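PDB 2QGH: diaminopimelate decarboxylase, which catalyses the PLP-dependent decarboxylation of meso-diaminopimelate to L-lysine, the last step of bacterial lysine biosynthesis. Local coordinates for residues Gly83-Ser88 with Arg104-Gly109; Asn303-Ile308 with Ser340-Val345. One frame throughout, in Å; residues are numbered along the deposited sequence.

Contact 1 (Gly83-Ser88 with Arg104-Gly109); sequences GADCVS and RIVFSG. With PLP (pyridoxal-5'-phosphate), chain B.
Ala-84 and Ile-105, Asp-85 and Val-106, and Cys-86 and Phe-107 pair as parallel strands, their short axes 12° apart. Four backbone hydrogen bonds alternate between the chains: Ala-84 N to Arg-104 O, Val-106 N to Ala-84 O, Cys-86 N to Val-106 O and Ser-108 N to Cys-86 O. CA-H...O contacts supplement them, as from Phe-107 CA to Cys-86 O at 3.4 Å.

Apolar contacts cover the side carrying Ala-84, Cys-86, Ile-105 and Phe-107. Cys-86 SG lies 4.1 Å from Ile-105 CG2, and the CB of Ala-84 meets Ile-105 CG1. The Phe-107 ring, its CG anti to the backbone N (chi1 -172°), reaches over to the residues just after strand 83-86 and meets them edge-on: CE1 is 3.3 Å from Val-87 C, with Val-87 O in the ring plane. Helix 89-97 covers this side through Ile-92, which touches both Cys-86 and Phe-107.

The other side carries Asp-85 and Val-106. Val-106 CG2 packs 3.5 Å from Ala-84 O and also touches Asp-85 CA, the side chains of Val-106 and Asp-85 crossing at about a right angle. The Asp-85 carboxylate divides its oxygens. Asp-85 OD1 accepts a hydrogen bond from a water whose O is 2.7 Å away, and Ser-108 OG donates to the same water. Asp-85 OD2 forms a salt bridge with Lys-66 and lies over the face of the PLP ring, 3.2 Å from N1. Ser-108 OG is also bonded to Asn-129, which ties the water bridge to the next barrel strand.

Strand 83-86, helix 89-97 and strand 105-107 form one beta-alpha-beta crossover of the eight-stranded (TIM-type) barrel that binds PLP in fold-type III decarboxylases, with Asp-85 in the cofactor pocket.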
loop_
_atom_site.group_PDB
_atom_site.type_symbol
_atom_site.label_atom_id
_atom_site.label_comp_id
_atom_site.label_asym_id
_atom_site.label_seq_id
_atom_site.Cartn_x
_atom_site.Cartn_y
_atom_site.Cartn_z
ATOM N N GLY A 83 -5.465 -23.215 -13.449
ATOM C CA GLY A 83 -4.031 -23.211 -13.259
ATOM C C GLY A 83 -3.718 -22.009 -12.398
ATOM O O GLY A 83 -4.633 -21.367 -11.888
ATOM N N ALA A 84 -2.442 -21.691 -12.231
ATOM C CA ALA A 84 -2.066 -20.541 -11.416
ATOM C C ALA A 84 -0.803 -19.849 -11.900
ATOM O O ALA A 84 0.207 -20.495 -12.157
ATOM C CB ALA A 84 -1.891 -20.971 -9.961
ATOM N N ASP A 85 -0.873 -18.534 -12.051
ATOM C CA ASP A 85 0.296 -17.753 -12.451
ATOM C C ASP A 85 0.772 -17.127 -11.146
ATOM O O ASP A 85 0.084 -16.292 -10.562
ATOM C CB ASP A 85 -0.084 -16.672 -13.460
ATOM C CG ASP A 85 0.961 -15.577 -13.561
ATOM O OD1 ASP A 85 2.165 -15.899 -13.680
ATOM O OD2 ASP A 85 0.573 -14.387 -13.529
ATOM N N CYS A 86 1.938 -17.566 -10.686
ATOM C CA CYS A 86 2.504 -17.097 -9.428
ATOM C C CYS A 86 3.745 -16.241 -9.621
ATOM O O CYS A 86 4.451 -16.372 -10.626
ATOM C CB CYS A 86 2.831 -18.306 -8.554
ATOM S SG CYS A 86 1.386 -19.371 -8.264
ATOM N N VAL A 87 4.015 -15.361 -8.658
ATOM C CA VAL A 87 5.186 -14.495 -8.747
ATOM C C VAL A 87 6.048 -14.592 -7.490
ATOM O O VAL A 87 7.001 -13.832 -7.317
ATOM C CB VAL A 87 4.765 -13.010 -9.020
ATOM C CG1 VAL A 87 4.085 -12.394 -7.774
ATOM C CG2 VAL A 87 5.973 -12.198 -9.454
ATOM N N SER A 88 5.725 -15.545 -6.621
ATOM C CA SER A 88 6.478 -15.738 -5.380
ATOM C C SER A 88 6.224 -17.119 -4.802
ATOM O O SER A 88 5.221 -17.756 -5.121
ATOM C CB SER A 88 6.069 -14.700 -4.335
ATOM O OG SER A 88 4.757 -14.957 -3.857
ATOM N N ARG A 104 0.078 -27.163 -13.266
ATOM C CA ARG A 104 -0.700 -26.085 -13.864
ATOM C C ARG A 104 -0.235 -24.759 -13.257
ATOM O O ARG A 104 -0.889 -23.726 -13.407
ATOM C CB ARG A 104 -2.203 -26.257 -13.601
ATOM C CG ARG A 104 -2.828 -27.494 -14.220
ATOM C CD ARG A 104 -4.297 -27.272 -14.546
ATOM N NE ARG A 104 -4.905 -28.494 -15.069
ATOM C CZ ARG A 104 -5.536 -29.406 -14.333
ATOM N NH1 ARG A 104 -5.666 -29.246 -13.021
ATOM N NH2 ARG A 104 -6.020 -30.495 -14.908
ATOM N N ILE A 105 0.900 -24.803 -12.565
ATOM C CA ILE A 105 1.469 -23.625 -11.917
ATOM C C ILE A 105 2.667 -23.076 -12.678
ATOM O O ILE A 105 3.629 -23.794 -12.943
ATOM C CB ILE A 105 1.923 -23.953 -10.466
ATOM C CG1 ILE A 105 0.696 -24.167 -9.576
ATOM C CG2 ILE A 105 2.794 -22.816 -9.894
ATOM C CD1 ILE A 105 1.039 -24.631 -8.173
ATOM N N VAL A 106 2.605 -21.800 -13.031
ATOM C CA VAL A 106 3.709 -21.166 -13.731
ATOM C C VAL A 106 4.253 -20.069 -12.813
ATOM O O VAL A 106 3.494 -19.359 -12.158
ATOM C CB VAL A 106 3.262 -20.597 -15.100
ATOM C CG1 VAL A 106 2.828 -21.735 -15.999
ATOM C CG2 VAL A 106 2.124 -19.615 -14.924
ATOM N N PHE A 107 5.575 -19.948 -12.772
ATOM C CA PHE A 107 6.253 -19.000 -11.889
ATOM C C PHE A 107 7.004 -17.907 -12.647
ATOM O O PHE A 107 8.026 -18.167 -13.279
ATOM C CB PHE A 107 7.211 -19.807 -11.001
ATOM C CG PHE A 107 7.869 -19.027 -9.899
ATOM C CD1 PHE A 107 7.487 -17.720 -9.594
ATOM C CD2 PHE A 107 8.871 -19.627 -9.140
ATOM C CE1 PHE A 107 8.091 -17.025 -8.549
ATOM C CE2 PHE A 107 9.484 -18.942 -8.089
ATOM C CZ PHE A 107 9.089 -17.631 -7.794
ATOM N N SER A 108 6.476 -16.688 -12.586
ATOM C CA SER A 108 7.096 -15.527 -13.224
ATOM C C SER A 108 7.814 -14.731 -12.143
ATOM O O SER A 108 7.755 -15.084 -10.968
ATOM C CB SER A 108 6.037 -14.640 -13.886
ATOM O OG SER A 108 5.715 -15.106 -15.189
ATOM N N GLY A 109 8.492 -13.660 -12.533
ATOM C CA GLY A 109 9.186 -12.856 -11.549
ATOM C C GLY A 109 10.597 -12.476 -11.941
ATOM O O GLY A 109 11.433 -13.332 -12.263
HETATM N N1 PLP B . 0.679 -12.331 -15.939
HETATM C C2 PLP B . 1.793 -11.531 -15.608
HETATM C C2A PLP B . 3.166 -12.003 -15.884
HETATM C C3 PLP B . 1.549 -10.251 -14.968
HETATM O O3 PLP B . 2.602 -9.433 -14.607
HETATM C C4 PLP B . 0.247 -9.827 -14.703
HETATM C C4A PLP B . 0.119 -8.400 -14.299
HETATM C C5 PLP B . -0.853 -10.635 -15.022
HETATM C C6 PLP B . -0.631 -11.905 -15.681
HETATM C C5A PLP B . -2.240 -10.429 -14.586
HETATM O O4P PLP B . -2.849 -9.484 -15.435
HETATM P P PLP B . -4.233 -9.050 -15.232
HETATM O O1P PLP B . -4.795 -8.940 -13.781
HETATM O O2P PLP B . -5.070 -10.119 -16.064
HETATM O O3P PLP B . -4.319 -7.608 -15.863
HETATM O O HOH W 1 3.879 -16.756 -15.629
#

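Contact 2 (Asn303-Ile308 with Ser340-Val345); sequences NKRFVI and SPCDVV
Arg-305 NH2 is gripped by three oxygens: Ser-340 OG at 2.9 Å and Ser-340 O at 3.2 Å, both weak bonds with bent geometry, and Leu-361 O on the neighbouring strand 354-361. NH1 of the same group forms a salt bridge with Glu-298 on strand 289-299. The guanidinium thus links three strands of the mixed sheet in the beta domain that accompanies the barrel in this decarboxylase family. The arginine chain bends at chi3 (72°), bringing the group against Cys-342, whose CB lies 3.5 Å over one face of the guanidinium, off its centre.

Beyond it the strands run parallel, with Asp-343 N bonded to Arg-305 O, Val-307 N to Asp-343 O, and Val-345 N to Val-307 O. Val-307 CG2 packs against Cys-342 SG at 3.6 Å. On the opposite side of the sheet, Phe-306 CD2 meets Asp-343 CB at 4.0 Å, the two side chains pointing the same way with their planes nearly perpendicular (87°), while Asp-343 OD2 accepts a bond from Asp-358 N. Phe-306, Ile-308 and Val-345 also pack on Asn-175, Val-110 and Lys-176 of the second subunit, respectively. At the far end, Ile-308 CG1 meets Val-345 CG2 at 3.7 Å.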
loop_
_atom_site.group_PDB
_atom_site.type_symbol
_atom_site.label_atom_id
_atom_site.label_comp_id
_atom_site.label_asym_id
_atom_site.label_seq_id
_atom_site.Cartn_x
_atom_site.Cartn_y
_atom_site.Cartn_z
ATOM N N ASN A 303 -18.772 24.893 1.049
ATOM C CA ASN A 303 -18.709 24.921 -0.410
ATOM C C ASN A 303 -18.767 23.510 -0.980
ATOM O O ASN A 303 -19.600 23.217 -1.841
ATOM C CB ASN A 303 -17.416 25.592 -0.874
ATOM C CG ASN A 303 -17.021 26.756 0.006
ATOM O OD1 ASN A 303 -17.848 27.613 0.330
ATOM N ND2 ASN A 303 -15.750 26.799 0.397
ATOM N N LYS A 304 -17.881 22.638 -0.501
ATOM C CA LYS A 304 -17.833 21.256 -0.973
ATOM C C LYS A 304 -18.405 20.299 0.067
ATOM O O LYS A 304 -18.383 20.585 1.261
ATOM C CB LYS A 304 -16.386 20.852 -1.299
ATOM C CG LYS A 304 -15.628 21.865 -2.169
ATOM C CD LYS A 304 -16.373 22.209 -3.475
ATOM C CE LYS A 304 -16.432 21.024 -4.441
ATOM N NZ LYS A 304 -17.165 21.337 -5.706
ATOM N N ARG A 305 -18.932 19.168 -0.395
ATOM C CA ARG A 305 -19.493 18.173 0.510
ATOM C C ARG A 305 -18.567 16.980 0.602
ATOM O O ARG A 305 -18.035 16.511 -0.408
ATOM C CB ARG A 305 -20.880 17.684 0.051
ATOM C CG ARG A 305 -21.326 16.426 0.808
ATOM C CD ARG A 305 -22.826 16.170 0.779
ATOM N NE ARG A 305 -23.304 15.726 -0.522
ATOM C CZ ARG A 305 -23.869 14.544 -0.753
ATOM N NH1 ARG A 305 -24.031 13.670 0.233
ATOM N NH2 ARG A 305 -24.283 14.239 -1.976
ATOM N N PHE A 306 -18.379 16.493 1.824
ATOM C CA PHE A 306 -17.531 15.342 2.056
ATOM C C PHE A 306 -18.322 14.221 2.713
ATOM O O PHE A 306 -18.951 14.416 3.759
ATOM C CB PHE A 306 -16.345 15.715 2.948
ATOM C CG PHE A 306 -15.381 16.685 2.318
ATOM C CD1 PHE A 306 -15.527 18.053 2.503
ATOM C CD2 PHE A 306 -14.306 16.225 1.564
ATOM C CE1 PHE A 306 -14.609 18.953 1.951
ATOM C CE2 PHE A 306 -13.385 17.113 1.010
ATOM C CZ PHE A 306 -13.536 18.480 1.205
ATOM N N VAL A 307 -18.298 13.049 2.089
ATOM C CA VAL A 307 -18.980 11.883 2.628
ATOM C C VAL A 307 -17.910 10.964 3.221
ATOM O O VAL A 307 -17.223 10.243 2.496
ATOM C CB VAL A 307 -19.765 11.139 1.529
ATOM C CG1 VAL A 307 -20.247 9.780 2.053
ATOM C CG2 VAL A 307 -20.954 11.994 1.077
ATOM N N ILE A 308 -17.778 11.006 4.546
ATOM C CA ILE A 308 -16.794 10.214 5.274
ATOM C C ILE A 308 -17.292 8.806 5.542
ATOM O O ILE A 308 -18.292 8.595 6.234
ATOM C CB ILE A 308 -16.423 10.909 6.606
ATOM C CG1 ILE A 308 -15.827 12.284 6.304
ATOM C CG2 ILE A 308 -15.421 10.086 7.378
ATOM C CD1 ILE A 308 -15.975 13.277 7.440
ATOM N N SER A 340 -26.343 15.230 -4.965
ATOM C CA SER A 340 -25.430 16.350 -5.178
ATOM C C SER A 340 -23.969 15.908 -5.300
ATOM O O SER A 340 -23.640 14.741 -5.093
ATOM C CB SER A 340 -25.578 17.369 -4.039
ATOM O OG SER A 340 -25.407 16.774 -2.763
ATOM N N PRO A 341 -23.075 16.836 -5.676
ATOM C CA PRO A 341 -21.657 16.491 -5.807
ATOM C C PRO A 341 -20.972 16.343 -4.444
ATOM O O PRO A 341 -21.197 17.152 -3.540
ATOM C CB PRO A 341 -21.096 17.650 -6.629
ATOM C CG PRO A 341 -21.973 18.804 -6.240
ATOM C CD PRO A 341 -23.345 18.174 -6.233
ATOM N N CYS A 342 -20.135 15.313 -4.306
ATOM C CA CYS A 342 -19.429 15.058 -3.050
ATOM C C CYS A 342 -18.207 14.165 -3.224
ATOM O O CYS A 342 -18.168 13.321 -4.117
ATOM C CB CYS A 342 -20.364 14.378 -2.053
ATOM S SG CYS A 342 -20.728 12.655 -2.475
ATOM N N ASP A 343 -17.215 14.357 -2.359
ATOM C CA ASP A 343 -16.003 13.545 -2.367
ATOM C C ASP A 343 -16.205 12.430 -1.352
ATOM O O ASP A 343 -16.458 12.696 -0.180
ATOM C CB ASP A 343 -14.782 14.367 -1.954
ATOM C CG ASP A 343 -14.309 15.295 -3.046
ATOM O OD1 ASP A 343 -13.223 15.891 -2.881
ATOM O OD2 ASP A 343 -15.016 15.429 -4.065
ATOM N N VAL A 344 -16.115 11.186 -1.803
ATOM C CA VAL A 344 -16.274 10.040 -0.913
ATOM C C VAL A 344 -14.882 9.756 -0.347
ATOM O O VAL A 344 -13.971 9.376 -1.082
ATOM C CB VAL A 344 -16.808 8.833 -1.694
ATOM C CG1 VAL A 344 -17.176 7.704 -0.745
ATOM C CG2 VAL A 344 -18.023 9.264 -2.514
ATOM N N VAL A 345 -14.723 9.958 0.960
ATOM C CA VAL A 345 -13.430 9.785 1.612
ATOM C C VAL A 345 -13.408 8.815 2.783
ATOM O O VAL A 345 -14.437 8.535 3.403
ATOM C CB VAL A 345 -12.887 11.147 2.104
ATOM C CG1 VAL A 345 -12.944 12.168 0.973
ATOM C CG2 VAL A 345 -13.697 11.637 3.298
#

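From the N terminus, the chain first lays strand 35-39 into the mixed sheet, then enters the barrel and closes contact 1 after a connection of 15 residues that includes helix 89-97. The remaining barrel strands follow, up to strand 275-278, before the chain returns to the mixed sheet with strand 289-299. There contact 2 closes a longer connection of 31 residues. The two are in series, neither nested nor crossed, with centres about 42 Å apart and nearest atoms about 29 Å apart. Both contacts touch the second subunit: Ser-88 bonds to Asn-387 of the second subunit, and contact 2 meets that subunit close to its own copy of segment 104-109.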